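Local coordinates for response regulator receiver domain protein (CheY-like) (Methylobacillus flagellatus KT, PDB 3I42) that probably acts as a CheY-like receiver domain, taking up a phosphoryl group on an aspartate to relay a signal, at residues V33-G36 against T37-L40. Sequence-based numbering, arbitrary orientation.
Sequences VMSG and TDAL
S35 caps the first turn of helix 36-45 by accepting the backbone N-H of D38, an N-cap at the point where edge strand 28-33 of the CheY-like parallel sheet turns into its following helix. The capping bond from D38 N to S35 OG is 3.2 Å long and fairly straight (158°). A chi1 of 64° tucks the hydroxyl between the two backbone arms of S35 and brings OG within reach of D38 N. Replacing S35 by an alanine would probably leave D38 N without its side-chain acceptor and the first turn less firmly capped. Main-chain bonds continue the turn: A39 N donates to S35 O and L40 N to G36 O, each at 3.0 Å, the second nearly straight. D59 takes hydrogen bonds from G36 N and T37 OG1, joining the helix start to the loop that carries it. Apolar contacts come from V33, whose CB meets D38 CB at 3.8 Å while CG2 lies 4.0 Å from A39 CB; both V33 and A39 also pack on V9 of strand 4-9. A water bridges the two segments, accepting from M34 N and donating to D38 OD2 over just 2.6 Å.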
loop_
_atom_site.group_PDB
_atom_site.type_symbol
_atom_site.label_atom_id
_atom_site.label_comp_id
_atom_site.label_asym_id
_atom_site.label_seq_id
_atom_site.Cartn_x
_atom_site.Cartn_y
_atom_site.Cartn_z
ATOM N N VAL A 33 3.720 -3.895 -23.436
ATOM C CA VAL A 33 5.057 -3.620 -23.896
ATOM C C VAL A 33 5.947 -4.541 -23.115
ATOM O O VAL A 33 5.534 -5.066 -22.085
ATOM C CB VAL A 33 5.443 -2.134 -23.645
ATOM C CG1 VAL A 33 4.699 -1.249 -24.585
ATOM C CG2 VAL A 33 5.157 -1.758 -22.216
ATOM N N MET A 34 7.167 -4.745 -23.584
ATOM C CA MET A 34 8.017 -5.798 -23.003
ATOM C C MET A 34 9.265 -5.274 -22.253
ATOM O O MET A 34 10.134 -6.052 -21.865
ATOM C CB MET A 34 8.365 -6.856 -24.068
ATOM C CG MET A 34 7.160 -7.750 -24.496
ATOM S SD MET A 34 7.491 -8.896 -25.920
ATOM C CE MET A 34 7.334 -7.759 -27.291
ATOM N N SER A 35 9.335 -3.967 -22.008
ATOM C CA SER A 35 10.473 -3.366 -21.270
ATOM C C SER A 35 10.065 -2.066 -20.607
ATOM O O SER A 35 9.074 -1.427 -21.012
ATOM C CB SER A 35 11.670 -3.101 -22.208
ATOM O OG SER A 35 11.320 -2.140 -23.203
ATOM N N GLY A 36 10.845 -1.672 -19.601
ATOM C CA GLY A 36 10.671 -0.363 -18.961
ATOM C C GLY A 36 10.739 0.779 -19.963
ATOM O O GLY A 36 9.876 1.653 -19.969
ATOM N N THR A 37 11.753 0.764 -20.838
ATOM C CA THR A 37 11.917 1.809 -21.891
ATOM C C THR A 37 10.668 1.968 -22.729
ATOM O O THR A 37 10.218 3.089 -22.983
ATOM C CB THR A 37 13.040 1.458 -22.883
ATOM O OG1 THR A 37 14.002 0.655 -22.219
ATOM C CG2 THR A 37 13.719 2.710 -23.433
ATOM N N ASP A 38 10.113 0.835 -23.174
ATOM C CA ASP A 38 8.927 0.881 -24.023
ATOM C C ASP A 38 7.722 1.414 -23.269
ATOM O O ASP A 38 6.919 2.181 -23.839
ATOM C CB ASP A 38 8.664 -0.480 -24.656
ATOM C CG ASP A 38 9.564 -0.738 -25.858
ATOM O OD1 ASP A 38 10.424 0.128 -26.179
ATOM O OD2 ASP A 38 9.412 -1.796 -26.494
ATOM N N ALA A 39 7.635 1.057 -21.983
ATOM C CA ALA A 39 6.590 1.585 -21.091
ATOM C C ALA A 39 6.623 3.114 -20.984
ATOM O O ALA A 39 5.586 3.783 -21.129
ATOM C CB ALA A 39 6.682 0.961 -19.705
ATOM N N LEU A 40 7.806 3.654 -20.698
ATOM C CA LEU A 40 8.030 5.114 -20.743
ATOM C C LEU A 40 7.613 5.723 -22.066
ATOM O O LEU A 40 6.863 6.671 -22.067
ATOM C CB LEU A 40 9.492 5.455 -20.452
ATOM C CG LEU A 40 9.771 5.332 -18.950
ATOM C CD1 LEU A 40 11.259 5.095 -18.684
ATOM C CD2 LEU A 40 9.275 6.558 -18.196
HETATM O O HOH W 1 7.640 -3.692 -26.314
#